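Local coordinates for putative secreted cellulose-binding protein (Streptomyces coelicolor, PDB 4OY6) that probably oxidises and cleaves cellulose chains as a copper-dependent lytic polysaccharide monooxygenase of the bacterial AA10 family, at residues W35-D40 against Y80-A85; L51-S56 against G73-G78; V64-L69 against A128-E133; Q68-G73 against F178-V183; Y116-G121 against R161-T166. One frame throughout, in Å; residues are numbered along the deposited sequence. Where two conformers were deposited one is given.

Contact 1. Residues W35-D40 against Y80-A85; sequences WQAWQD and YNSLDA. With ZN (zinc ion), chain J.
Q36 reaches from helix 32-40 to the 3-10 turn 81-84, its NE2 giving S82 O a nearly straight hydrogen bond of 3.0 Å. The bond lies in the plane of the Q36 amide but comes down onto S82 O from above the carbonyl plane; A85 N, just after the turn, meets the same oxygen from the opposite face, gripping it twice. A85 CB rests on the amide, 3.6 Å from Q36 NE2. S82 OG, folded between its own backbone N and carbonyl carbon (chi1 67°), presses against the helix backbone, 3.3 Å from A37 CA. One turn on, D40 CB packs on S82 CB at 3.9 Å, and water 1 bridges D40 OD1 (2.7 Å) and S82 N. D40 OD1 binds a zinc ion at 2.2 Å, with OD2 further off at 2.6 Å and five waters around it. Further out, Q36 NE2 is also bonded to M33 O, while W38 points away from the turn to pack among F22, W46 and helix 10-18. The side-chain amide and the bridging water thus join the helix to turn backbone at two levels, and the zinc charge probably polarises the D40 carboxylate.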
# COMPACT_ATOMS: atom_id res chain seq x y z
N TRP A 35 3.93 11.84 -10.13
CA TRP A 35 4.19 12.19 -11.52
C TRP A 35 4.84 11.03 -12.26
O TRP A 35 4.39 10.66 -13.34
CB TRP A 35 5.03 13.46 -11.60
CG TRP A 35 5.26 13.94 -13.02
CD1 TRP A 35 6.41 13.92 -13.68
CD2 TRP A 35 4.27 14.42 -13.96
NE1 TRP A 35 6.25 14.40 -14.95
CE2 TRP A 35 4.93 14.70 -15.15
CE3 TRP A 35 2.86 14.58 -13.91
CZ2 TRP A 35 4.27 15.18 -16.30
CZ3 TRP A 35 2.20 15.08 -15.04
CH2 TRP A 35 2.91 15.37 -16.21
N GLN A 36 5.86 10.42 -11.69
CA GLN A 36 6.55 9.34 -12.40
C GLN A 36 5.63 8.14 -12.56
O GLN A 36 5.72 7.43 -13.55
CB GLN A 36 7.88 8.98 -11.76
CG GLN A 36 7.83 8.42 -10.35
CD GLN A 36 7.57 6.91 -10.26
OE1 GLN A 36 8.13 6.12 -11.04
NE2 GLN A 36 6.80 6.49 -9.27
N ALA A 37 4.73 7.91 -11.60
CA ALA A 37 3.77 6.80 -11.70
C ALA A 37 2.77 7.07 -12.84
O ALA A 37 2.52 6.21 -13.67
CB ALA A 37 3.06 6.60 -10.38
N TRP A 38 2.18 8.27 -12.88
CA TRP A 38 1.26 8.63 -13.95
C TRP A 38 1.93 8.57 -15.32
O TRP A 38 1.29 8.21 -16.30
CB TRP A 38 0.68 10.03 -13.71
CG TRP A 38 -0.43 10.17 -12.69
CD1 TRP A 38 -0.34 10.68 -11.43
CD2 TRP A 38 -1.80 9.81 -12.88
NE1 TRP A 38 -1.57 10.67 -10.83
CE2 TRP A 38 -2.48 10.14 -11.71
CE3 TRP A 38 -2.52 9.27 -13.94
CZ2 TRP A 38 -3.85 9.95 -11.57
CZ3 TRP A 38 -3.85 9.06 -13.79
CH2 TRP A 38 -4.50 9.40 -12.63
N GLN A 39 3.20 8.94 -15.39
CA GLN A 39 3.94 8.87 -16.63
C GLN A 39 4.23 7.44 -17.07
O GLN A 39 4.21 7.15 -18.26
CB GLN A 39 5.23 9.70 -16.56
CG GLN A 39 5.06 11.19 -16.33
CD GLN A 39 3.82 11.78 -16.92
OE1 GLN A 39 3.74 11.96 -18.12
NE2 GLN A 39 2.84 12.14 -16.08
N ASP A 40 4.45 6.55 -16.13
CA ASP A 40 4.75 5.17 -16.45
C ASP A 40 3.52 4.40 -16.92
O ASP A 40 3.57 3.73 -17.96
CB ASP A 40 5.34 4.45 -15.23
CG ASP A 40 5.77 3.04 -15.57
OD1 ASP A 40 5.09 2.09 -15.18
OD2 ASP A 40 6.77 2.90 -16.29
N TYR A 80 1.76 -1.89 -11.88
CA TYR A 80 2.08 -1.13 -10.67
C TYR A 80 3.57 -1.04 -10.40
O TYR A 80 3.97 -0.68 -9.29
CB TYR A 80 1.36 -1.76 -9.47
CG TYR A 80 -0.12 -1.87 -9.68
CD1 TYR A 80 -0.94 -0.76 -9.57
CD2 TYR A 80 -0.73 -3.08 -10.02
CE1 TYR A 80 -2.31 -0.82 -9.82
CE2 TYR A 80 -2.08 -3.14 -10.27
CZ TYR A 80 -2.88 -2.03 -10.15
OH TYR A 80 -4.23 -2.14 -10.45
N ASN A 81 4.41 -1.34 -11.40
CA ASN A 81 5.84 -1.37 -11.15
C ASN A 81 6.39 -0.02 -10.67
O ASN A 81 7.39 0.04 -9.95
CB ASN A 81 6.63 -1.85 -12.38
CG ASN A 81 6.43 -3.31 -12.66
OD1 ASN A 81 5.69 -3.99 -11.98
ND2 ASN A 81 7.11 -3.80 -13.68
N SER A 82 5.78 1.08 -11.11
CA SER A 82 6.24 2.41 -10.71
C SER A 82 6.06 2.66 -9.22
O SER A 82 6.69 3.57 -8.68
CB SER A 82 5.49 3.49 -11.50
OG SER A 82 4.12 3.55 -11.18
N LEU A 83 5.24 1.87 -8.55
CA LEU A 83 5.08 2.02 -7.11
C LEU A 83 6.31 1.52 -6.33
O LEU A 83 6.42 1.77 -5.12
CB LEU A 83 3.82 1.32 -6.58
CG LEU A 83 2.52 1.67 -7.33
CD1 LEU A 83 1.37 0.99 -6.62
CD2 LEU A 83 2.32 3.18 -7.46
N ASP A 84 7.22 0.82 -7.02
CA ASP A 84 8.49 0.42 -6.42
C ASP A 84 9.57 1.50 -6.51
O ASP A 84 10.69 1.31 -6.01
CB ASP A 84 9.00 -0.85 -7.09
CG ASP A 84 8.14 -2.08 -6.82
OD1 ASP A 84 7.56 -2.18 -5.73
OD2 ASP A 84 8.11 -2.95 -7.71
N ALA A 85 9.29 2.63 -7.15
CA ALA A 85 10.25 3.71 -7.21
C ALA A 85 10.62 4.17 -5.80
O ALA A 85 9.79 4.15 -4.88
CB ALA A 85 9.71 4.87 -8.02
ZN ZN J . 5.65 0.54 -16.65
O HOH W 1 3.54 1.49 -12.99
O HOH W 2 4.40 1.04 -18.27
O HOH W 3 7.21 1.16 -17.67
O HOH W 4 6.92 0.15 -15.06
O HOH W 5 5.85 -1.01 -17.61
O HOH W 6 4.24 -0.54 -15.92

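Contact 2. Residues L51-S56 against G73-G78; sequences LYRNGS and GRTESG
T75 OG1 donates a short hydrogen bond of 2.7 Å to Y52 O, the backbone carbonyl of strand 52-54. With its hydroxyl anti to the backbone N (chi1 -161°), T75 sends OG1 to this oxygen, tilted 34° from the carbonyl plane. Water 8 gives Y52 O a second donor and donates to E76 OE2 at 2.7 Å. A matching water 7 links E76 OE1 to Y52 OH, 2.6 Å from the hydroxyl and in the plane of the ring. R53 bends at its third torsion to hold NH1 near the loop backbone: its main partner is G72 O, and the bond to G73 O (3.0 Å) is weak. The E76 carboxylate, salt-bridged to R79, lies slanted against the Y52 ring, the planes 36° apart, with E76 CD 3.6 Å from Y52 CE1. The methyls L51 CD2 and T75 CG2 touch at 3.9 Å. The Y52 ring also meets H1, a copper ligand, edge-to-face, and the Y52 side chain comes within about 7 Å of the copper ion. Threonine, carboxylate and water thus tie loop 73-78 to a tyrosine beside the copper site, and the acid is likely to polarise the phenol.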
# COMPACT_ATOMS: atom_id res chain seq x y z
N LEU A 51 -4.54 -4.19 -7.30
CA LEU A 51 -3.19 -4.56 -6.89
C LEU A 51 -3.23 -5.85 -6.08
O LEU A 51 -3.17 -5.83 -4.85
CB LEU A 51 -2.53 -3.41 -6.14
CG LEU A 51 -1.00 -3.37 -6.27
CD1 LEU A 51 -0.47 -2.07 -5.69
CD2 LEU A 51 -0.30 -4.57 -5.63
N TYR A 52 -3.33 -6.97 -6.79
CA TYR A 52 -3.49 -8.28 -6.17
C TYR A 52 -2.65 -9.33 -6.89
O TYR A 52 -2.25 -9.15 -8.05
CB TYR A 52 -4.98 -8.72 -6.18
CG TYR A 52 -5.49 -8.98 -7.57
CD1 TYR A 52 -5.98 -7.96 -8.37
CD2 TYR A 52 -5.41 -10.25 -8.12
CE1 TYR A 52 -6.36 -8.17 -9.69
CE2 TYR A 52 -5.81 -10.48 -9.42
CZ TYR A 52 -6.29 -9.43 -10.21
OH TYR A 52 -6.68 -9.66 -11.50
N ARG A 53 -2.46 -10.45 -6.19
CA ARG A 53 -1.95 -11.69 -6.77
C ARG A 53 -2.92 -12.79 -6.39
O ARG A 53 -3.44 -12.82 -5.27
CB ARG A 53 -0.58 -12.11 -6.15
CG ARG A 53 0.55 -11.14 -6.33
CD ARG A 53 1.85 -11.71 -5.81
NE ARG A 53 2.38 -12.69 -6.71
CZ ARG A 53 3.15 -12.45 -7.77
NH1 ARG A 53 3.60 -11.23 -8.04
NH2 ARG A 53 3.55 -13.45 -8.54
N ASN A 54 -3.11 -13.73 -7.30
CA ASN A 54 -3.82 -14.98 -6.99
C ASN A 54 -2.85 -16.11 -6.68
O ASN A 54 -1.77 -16.17 -7.27
CB ASN A 54 -4.65 -15.43 -8.20
CG ASN A 54 -5.75 -14.47 -8.55
OD1 ASN A 54 -6.26 -13.73 -7.70
ND2 ASN A 54 -6.15 -14.50 -9.82
N GLY A 55 -3.25 -16.99 -5.76
CA GLY A 55 -2.59 -18.29 -5.61
C GLY A 55 -1.33 -18.30 -4.79
O GLY A 55 -0.55 -19.25 -4.89
N SER A 56 -1.12 -17.28 -3.96
CA SER A 56 0.13 -17.22 -3.19
C SER A 56 0.23 -18.30 -2.11
O SER A 56 1.33 -18.56 -1.63
CB SER A 56 0.31 -15.86 -2.52
OG SER A 56 0.28 -14.77 -3.43
N GLY A 73 5.12 -7.69 -6.05
CA GLY A 73 5.95 -8.58 -6.85
C GLY A 73 5.75 -8.36 -8.35
O GLY A 73 5.69 -9.32 -9.11
N ARG A 74 5.65 -7.10 -8.77
CA ARG A 74 5.46 -6.75 -10.17
C ARG A 74 4.22 -7.46 -10.72
O ARG A 74 4.19 -8.02 -11.81
CB ARG A 74 6.71 -6.99 -11.01
CG ARG A 74 7.87 -6.12 -10.58
CD ARG A 74 9.12 -6.42 -11.38
NE ARG A 74 10.24 -5.61 -10.92
CZ ARG A 74 11.51 -5.88 -11.17
NH1 ARG A 74 11.85 -6.93 -11.90
NH2 ARG A 74 12.45 -5.08 -10.68
N THR A 75 3.16 -7.39 -9.93
CA THR A 75 1.95 -8.14 -10.24
C THR A 75 1.18 -7.48 -11.39
O THR A 75 1.52 -6.39 -11.87
CB THR A 75 1.03 -8.28 -9.00
OG1 THR A 75 0.14 -9.35 -9.25
CG2 THR A 75 0.25 -7.02 -8.65
N GLU A 76 0.15 -8.18 -11.88
CA GLU A 76 -0.76 -7.61 -12.87
C GLU A 76 -0.00 -7.08 -14.08
O GLU A 76 -0.21 -5.95 -14.55
CB GLU A 76 -1.69 -6.58 -12.24
CG GLU A 76 -2.75 -7.20 -11.34
CD GLU A 76 -3.79 -7.93 -12.14
OE1 GLU A 76 -4.64 -7.24 -12.75
OE2 GLU A 76 -3.76 -9.19 -12.18
N SER A 77 0.87 -7.93 -14.61
CA SER A 77 1.58 -7.65 -15.85
C SER A 77 2.38 -6.34 -15.78
O SER A 77 2.55 -5.66 -16.78
CB SER A 77 0.57 -7.63 -17.01
OG SER A 77 -0.14 -8.87 -17.11
N GLY A 78 2.87 -6.02 -14.59
CA GLY A 78 3.72 -4.86 -14.40
C GLY A 78 3.01 -3.52 -14.26
O GLY A 78 3.67 -2.50 -14.19
O HOH W 7 -7.51 -7.85 -13.14
O HOH W 8 -2.26 -10.74 -10.55
O HOH W 9 4.20 -11.10 -11.27

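Contact 3. Residues V64-L69 against A128-E133; sequences VPDGQL and ALTWGE. With ZN (zinc ion), chain I.
W131 slots its indole beside a type II beta turn, P65 to Q68, in a loop laid over the beta-sandwich of this E-set domain. L69 is the bump on one face: CD2 stands 4.1 Å above the ring plane of W131, over its centre, and CD1 makes a CH-pi contact with the five-membered ring. V64 fills the notch at the rim, its CB 4.0 Å from W131 CZ2, while V64 O takes a bond of 2.8 Å from W131 NE1 that lies in both the ring and the carbonyl plane. D66 lies at another stretch of the edge, OD1 near W131 CD1. Its CG stands beside the backbone N (chi1 -75°), which carries OD1 to W131 N at 3.0 Å, approached from above the carboxylate plane. A leucine in place of W131 would probably leave V64 O without its donor and open a gap beneath the L69 methyls. Inward, L129 CD2 nestles against L69 CB, and A128 CB lies over G67 CA. D66 OD2 binds a zinc ion whose water 10 accepts from G132 N. G67 N lies almost in line with the C=O of L129, 2.8 Å from its oxygen, though the angle at its hydrogen is only 142°.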
# COMPACT_ATOMS: atom_id res chain seq x y z
N VAL A 64 6.87 -12.25 -3.70
CA VAL A 64 7.08 -10.79 -3.66
C VAL A 64 8.55 -10.56 -3.32
O VAL A 64 8.92 -10.53 -2.15
CB VAL A 64 6.16 -10.11 -2.63
CG1 VAL A 64 6.45 -8.62 -2.55
CG2 VAL A 64 4.70 -10.37 -2.97
N PRO A 65 9.40 -10.41 -4.35
CA PRO A 65 10.81 -10.19 -4.08
C PRO A 65 11.11 -8.85 -3.39
O PRO A 65 10.37 -7.87 -3.55
CB PRO A 65 11.43 -10.15 -5.48
CG PRO A 65 10.51 -10.97 -6.34
CD PRO A 65 9.15 -10.63 -5.78
N ASP A 66 12.20 -8.81 -2.63
CA ASP A 66 12.70 -7.56 -2.10
C ASP A 66 12.82 -6.52 -3.21
O ASP A 66 13.18 -6.84 -4.34
CB ASP A 66 14.07 -7.78 -1.46
CG ASP A 66 13.99 -8.46 -0.12
OD1 ASP A 66 12.93 -8.49 0.52
OD2 ASP A 66 15.04 -8.94 0.33
N GLY A 67 12.46 -5.29 -2.87
CA GLY A 67 12.41 -4.18 -3.83
C GLY A 67 11.17 -4.12 -4.69
O GLY A 67 11.02 -3.22 -5.49
N GLN A 68 10.28 -5.10 -4.53
CA GLN A 68 9.04 -5.20 -5.30
C GLN A 68 7.83 -5.32 -4.39
O GLN A 68 6.76 -5.76 -4.80
CB GLN A 68 9.06 -6.39 -6.27
CG GLN A 68 10.25 -6.37 -7.21
CD GLN A 68 10.34 -7.59 -8.06
OE1 GLN A 68 9.34 -8.25 -8.34
NE2 GLN A 68 11.54 -7.89 -8.52
N LEU A 69 7.96 -4.93 -3.13
CA LEU A 69 6.85 -5.05 -2.20
C LEU A 69 5.64 -4.20 -2.62
O LEU A 69 4.49 -4.65 -2.60
CB LEU A 69 7.24 -4.72 -0.75
CG LEU A 69 7.92 -5.89 -0.01
CD1 LEU A 69 9.28 -6.30 -0.61
CD2 LEU A 69 8.04 -5.59 1.48
N ALA A 128 15.19 1.06 -1.01
CA ALA A 128 14.15 0.16 -1.49
C ALA A 128 13.57 -0.65 -0.33
O ALA A 128 14.29 -1.05 0.60
CB ALA A 128 14.74 -0.80 -2.51
N LEU A 129 12.26 -0.85 -0.35
CA LEU A 129 11.61 -1.70 0.65
C LEU A 129 12.02 -3.16 0.47
O LEU A 129 12.03 -3.69 -0.64
CB LEU A 129 10.11 -1.60 0.55
CG LEU A 129 9.39 -0.68 1.49
CD1 LEU A 129 9.54 0.71 0.89
CD2 LEU A 129 7.93 -1.14 1.60
N THR A 130 12.32 -3.80 1.60
CA THR A 130 12.63 -5.22 1.67
C THR A 130 11.85 -5.80 2.85
O THR A 130 11.47 -5.09 3.77
CB THR A 130 14.13 -5.49 1.89
OG1 THR A 130 14.47 -5.09 3.22
CG2 THR A 130 14.97 -4.74 0.83
N TRP A 131 11.66 -7.11 2.82
CA TRP A 131 10.99 -7.79 3.92
C TRP A 131 11.77 -7.63 5.23
O TRP A 131 11.18 -7.51 6.31
CB TRP A 131 10.78 -9.25 3.60
CG TRP A 131 9.72 -9.49 2.56
CD1 TRP A 131 9.91 -9.72 1.22
CD2 TRP A 131 8.31 -9.53 2.77
NE1 TRP A 131 8.72 -9.91 0.59
CE2 TRP A 131 7.71 -9.80 1.52
CE3 TRP A 131 7.49 -9.39 3.88
CZ2 TRP A 131 6.33 -9.95 1.37
CZ3 TRP A 131 6.10 -9.52 3.72
CH2 TRP A 131 5.55 -9.80 2.48
N GLY A 132 13.09 -7.61 5.13
CA GLY A 132 13.93 -7.50 6.31
C GLY A 132 13.87 -6.15 7.01
O GLY A 132 14.26 -6.04 8.17
N GLU A 133 13.35 -5.14 6.31
CA GLU A 133 13.18 -3.80 6.87
C GLU A 133 11.81 -3.56 7.43
O GLU A 133 11.51 -2.43 7.82
CB GLU A 133 13.49 -2.74 5.81
CG GLU A 133 14.93 -2.75 5.32
CD GLU A 133 15.90 -2.11 6.28
OE1 GLU A 133 15.53 -1.82 7.44
OE2 GLU A 133 17.05 -1.89 5.83
ZN ZN I . 14.80 -10.12 1.94
O HOH W 10 14.99 -8.71 3.23

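Contact 4. Residues Q68-G73 against F178-V183; sequences QLCSGG and FLCSDV
L69 starts the approach to the strand, its carbonyl oxygen lying 4.2 Å from F178 CB; that oxygen also accepts from Y165 OH, on the neighbouring strand, and from G72 N, which closes a type I turn from L69 to G72. Next comes C70, whose SG is joined to C180 SG at 2.0 Å. Both sulfurs stand anti to their own carbonyl carbon (chi1 -62° at C70 and -74° at C180), and the bridge is twisted by -87° about the S-S bond, close to the relaxed right-angle value, with left-handed sense. C70 O does not reach the strand directly: water 11, held among buried residues, lies between, donating to C70 O (2.7 Å) and to F178 O (2.8 Å) and accepting from C180 N (2.9 Å), so three backbone groups are satisfied by one molecule. Strand 175-184 belongs to the beta-sandwich core of the LPMO fold and pairs with strand 161-170, and the disulfide staples the long loop between helix 60-63 and strand 92-93 to it. S71 turns away from the strand, its OG bonded to D84 OD2. At G72 the chain has positive phi, and the bare CA rests 4.0 Å from F178 CB and at a slant to the phenyl ring, where a CB would sit tight against F178 CD1. G73 N then returns to Q68 O at 2.8 Å.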
# COMPACT_ATOMS: atom_id res chain seq x y z
N GLN A 68 10.28 -5.10 -4.53
CA GLN A 68 9.04 -5.20 -5.30
C GLN A 68 7.83 -5.32 -4.39
O GLN A 68 6.76 -5.76 -4.80
CB GLN A 68 9.06 -6.39 -6.27
CG GLN A 68 10.25 -6.37 -7.21
CD GLN A 68 10.34 -7.59 -8.06
OE1 GLN A 68 9.34 -8.25 -8.34
NE2 GLN A 68 11.54 -7.89 -8.52
N LEU A 69 7.96 -4.93 -3.13
CA LEU A 69 6.85 -5.05 -2.20
C LEU A 69 5.64 -4.20 -2.62
O LEU A 69 4.49 -4.65 -2.60
CB LEU A 69 7.24 -4.72 -0.75
CG LEU A 69 7.92 -5.89 -0.01
CD1 LEU A 69 9.28 -6.30 -0.61
CD2 LEU A 69 8.04 -5.59 1.48
N CYS A 70 5.88 -2.94 -2.99
CA CYS A 70 4.77 -2.02 -3.26
C CYS A 70 4.07 -2.29 -4.58
O CYS A 70 2.96 -1.82 -4.76
CB CYS A 70 5.22 -0.57 -3.16
SG CYS A 70 5.81 -0.13 -1.49
N SER A 71 4.68 -3.06 -5.47
CA SER A 71 4.01 -3.54 -6.68
C SER A 71 3.47 -4.97 -6.52
O SER A 71 3.01 -5.56 -7.50
CB SER A 71 4.95 -3.52 -7.86
OG SER A 71 5.98 -4.48 -7.70
N GLY A 72 3.51 -5.51 -5.31
CA GLY A 72 3.03 -6.87 -5.11
C GLY A 72 3.81 -7.89 -5.92
O GLY A 72 3.24 -8.88 -6.38
N GLY A 73 5.12 -7.69 -6.05
CA GLY A 73 5.95 -8.58 -6.85
C GLY A 73 5.75 -8.36 -8.35
O GLY A 73 5.69 -9.32 -9.11
N PHE A 178 -1.68 -6.21 -1.78
CA PHE A 178 -0.43 -5.78 -1.16
C PHE A 178 -0.35 -4.26 -1.24
O PHE A 178 -0.11 -3.71 -2.31
CB PHE A 178 0.79 -6.40 -1.87
CG PHE A 178 0.78 -7.91 -1.85
CD1 PHE A 178 0.16 -8.63 -2.85
CD2 PHE A 178 1.40 -8.60 -0.84
CE1 PHE A 178 0.15 -10.02 -2.81
CE2 PHE A 178 1.39 -9.98 -0.79
CZ PHE A 178 0.77 -10.69 -1.78
N LEU A 179 -0.60 -3.61 -0.11
CA LEU A 179 -0.84 -2.15 -0.12
C LEU A 179 0.21 -1.40 0.72
O LEU A 179 0.23 -1.49 1.96
CB LEU A 179 -2.21 -1.83 0.44
CG LEU A 179 -3.47 -2.33 -0.25
CD1 LEU A 179 -3.43 -2.44 -1.76
CD2 LEU A 179 -3.99 -3.59 0.36
N CYS A 180 1.06 -0.64 0.03
CA CYS A 180 2.00 0.29 0.68
C CYS A 180 1.32 1.63 0.91
O CYS A 180 0.81 2.21 -0.05
CB CYS A 180 3.22 0.56 -0.19
SG CYS A 180 4.35 -0.82 -0.24
N SER A 181 1.39 2.14 2.15
CA SER A 181 0.94 3.50 2.47
C SER A 181 2.06 4.26 3.14
O SER A 181 2.56 3.84 4.19
CB SER A 181 -0.23 3.46 3.44
OG SER A 181 -1.35 2.77 2.90
N ASP A 182 2.47 5.38 2.54
CA ASP A 182 3.48 6.22 3.14
C ASP A 182 2.86 7.06 4.24
O ASP A 182 1.86 7.73 4.03
CB ASP A 182 4.13 7.09 2.08
CG ASP A 182 4.80 6.26 1.02
OD1 ASP A 182 4.21 6.11 -0.08
OD2 ASP A 182 5.90 5.71 1.30
N VAL A 183 3.48 7.02 5.41
CA VAL A 183 2.97 7.72 6.59
C VAL A 183 4.07 8.51 7.30
O VAL A 183 5.26 8.24 7.13
CB VAL A 183 2.29 6.76 7.60
CG1 VAL A 183 1.14 6.01 6.94
CG2 VAL A 183 3.28 5.81 8.25
O HOH W 11 1.13 -1.24 -2.80

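Contact 5. Residues Y116-G121 against R161-T166; sequences YVTKQG and RHVVYT
Two torsions set the polar groups of T118 and H162: T118 OG1 sits between its backbone N and carbonyl carbon (chi1 53°) and accepts from V163 N at 3.0 Å, and H162 CG lies beside its own N (chi1 -68°), which swings the imidazole over to T118 O. H162 ND1 donates to that oxygen at 2.6 Å, in the ring plane but from above the carbonyl plane. Thus a hydroxyl takes the strand amide while the carbonyl goes to the ring. In the conformer given, H162 NE2 makes a weak and doubtful bond to Q120 OE1, whose main partner is T159 N. A leucine replacing H162 would probably leave T118 O without this donor and the chain leaving the strand freer to move. Beyond lies regular antiparallel pairing, Y116 N to Y165 O and Y165 N to Y116 O both 2.8 Å, with Y116 CB on Y165 CB at 4.2 Å. Strand 110-118 has strand 134-139 along its other edge, and strand 161-170 pairs onward with strand 175-184.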
# COMPACT_ATOMS: atom_id res chain seq x y z
N TYR A 116 2.37 -4.42 8.55
CA TYR A 116 3.76 -4.16 8.87
C TYR A 116 4.04 -2.67 8.79
O TYR A 116 3.34 -1.94 8.12
CB TYR A 116 4.71 -4.87 7.90
CG TYR A 116 4.54 -6.36 7.79
CD1 TYR A 116 3.57 -6.90 6.94
CD2 TYR A 116 5.30 -7.24 8.55
CE1 TYR A 116 3.41 -8.26 6.83
CE2 TYR A 116 5.14 -8.61 8.45
CZ TYR A 116 4.19 -9.11 7.58
OH TYR A 116 4.02 -10.46 7.48
N VAL A 117 5.11 -2.25 9.44
CA VAL A 117 5.64 -0.90 9.25
C VAL A 117 7.15 -1.00 9.08
O VAL A 117 7.80 -1.87 9.67
CB VAL A 117 5.27 0.08 10.41
CG1 VAL A 117 5.81 1.47 10.14
CG2 VAL A 117 3.75 0.17 10.62
N THR A 118 7.72 -0.12 8.29
CA THR A 118 9.18 -0.07 8.17
C THR A 118 9.81 0.26 9.53
O THR A 118 9.28 1.06 10.32
CB THR A 118 9.63 0.93 7.10
OG1 THR A 118 9.03 2.20 7.35
CG2 THR A 118 9.24 0.44 5.72
N LYS A 119 10.95 -0.38 9.77
CA LYS A 119 11.67 -0.18 11.01
C LYS A 119 12.20 1.25 11.14
O LYS A 119 12.55 1.91 10.16
CB LYS A 119 12.88 -1.14 11.07
CG LYS A 119 12.52 -2.61 11.10
CD LYS A 119 13.73 -3.52 11.06
CE LYS A 119 13.30 -4.97 10.98
NZ LYS A 119 14.47 -5.88 10.98
N GLN A 120 12.31 1.71 12.37
CA GLN A 120 13.04 2.95 12.66
C GLN A 120 14.44 2.82 12.08
O GLN A 120 15.09 1.78 12.24
CB GLN A 120 13.24 3.17 14.16
CG GLN A 120 12.03 3.63 14.94
CD GLN A 120 11.62 5.07 14.63
OE1 GLN A 120 10.76 5.30 13.79
NE2 GLN A 120 12.21 6.03 15.33
N GLY A 121 14.91 3.86 11.44
CA GLY A 121 16.24 3.86 10.84
C GLY A 121 16.22 3.60 9.34
O GLY A 121 17.16 3.95 8.64
N ARG A 161 9.10 9.49 8.89
CA ARG A 161 8.64 8.85 7.67
C ARG A 161 8.78 7.33 7.73
O ARG A 161 9.86 6.79 7.95
CB ARG A 161 9.44 9.39 6.49
CG ARG A 161 9.12 8.69 5.17
CD ARG A 161 9.98 9.16 4.02
NE ARG A 161 9.54 10.42 3.43
CZ ARG A 161 8.61 10.51 2.49
NH1 ARG A 161 7.99 9.43 2.04
NH2 ARG A 161 8.33 11.71 1.99
N HIS A 162 7.66 6.65 7.45
CA HIS A 162 7.61 5.19 7.35
C HIS A 162 6.74 4.76 6.18
O HIS A 162 6.05 5.58 5.58
CB HIS A 162 7.06 4.55 8.65
CG HIS A 162 7.97 4.70 9.83
ND1 HIS A 162 8.70 3.64 10.33
CD2 HIS A 162 8.32 5.78 10.56
CE1 HIS A 162 9.46 4.08 11.33
NE2 HIS A 162 9.24 5.38 11.48
N VAL A 163 6.77 3.47 5.89
CA VAL A 163 5.78 2.84 5.02
C VAL A 163 5.05 1.80 5.84
O VAL A 163 5.68 0.99 6.55
CB VAL A 163 6.41 2.17 3.77
CG1 VAL A 163 5.33 1.73 2.79
CG2 VAL A 163 7.39 3.09 3.09
N VAL A 164 3.72 1.83 5.75
CA VAL A 164 2.85 0.79 6.27
C VAL A 164 2.60 -0.18 5.11
O VAL A 164 2.32 0.24 4.00
CB VAL A 164 1.53 1.35 6.80
CG1 VAL A 164 0.60 0.24 7.25
CG2 VAL A 164 1.76 2.35 7.91
N TYR A 165 2.74 -1.48 5.38
CA TYR A 165 2.48 -2.50 4.38
C TYR A 165 1.34 -3.37 4.90
O TYR A 165 1.49 -4.07 5.89
CB TYR A 165 3.71 -3.34 4.12
CG TYR A 165 3.70 -4.20 2.88
CD1 TYR A 165 3.39 -3.66 1.64
CD2 TYR A 165 4.12 -5.53 2.89
CE1 TYR A 165 3.49 -4.41 0.47
CE2 TYR A 165 4.22 -6.28 1.75
CZ TYR A 165 3.91 -5.70 0.53
OH TYR A 165 4.08 -6.47 -0.60
N THR A 166 0.21 -3.29 4.21
CA THR A 166 -0.98 -4.02 4.58
C THR A 166 -1.22 -5.12 3.56
O THR A 166 -1.25 -4.87 2.36
CB THR A 166 -2.21 -3.08 4.61
OG1 THR A 166 -2.03 -2.05 5.57
CG2 THR A 166 -3.47 -3.85 4.93
O HOH W 12 10.87 4.01 8.12

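Contact 4 lies near the centre of the chain; contact 5 is also buried but further out. Both use the sheet in which strands 161-170 and 175-184 are neighbours, one held by a covalent bridge and a bridging water, the other by paired backbones extended by a histidine and a threonine hydroxyl. Contacts 1, 2 and 3 are only partly buried, and there carboxylates and, in contacts 1 and 3, zinc enter. The loop between helix 60-63 and strand 92-93 supplies a segment to each of contacts 1 to 4; contacts 3 and 4 share Q68 and L69, and contacts 2 and 4 share G73. L69 O bonded to Y165 OH ties contacts 3 and 4 to contact 5, and D84 with S71 ties contact 1 to contact 4. Contact 2 lies nearest the copper.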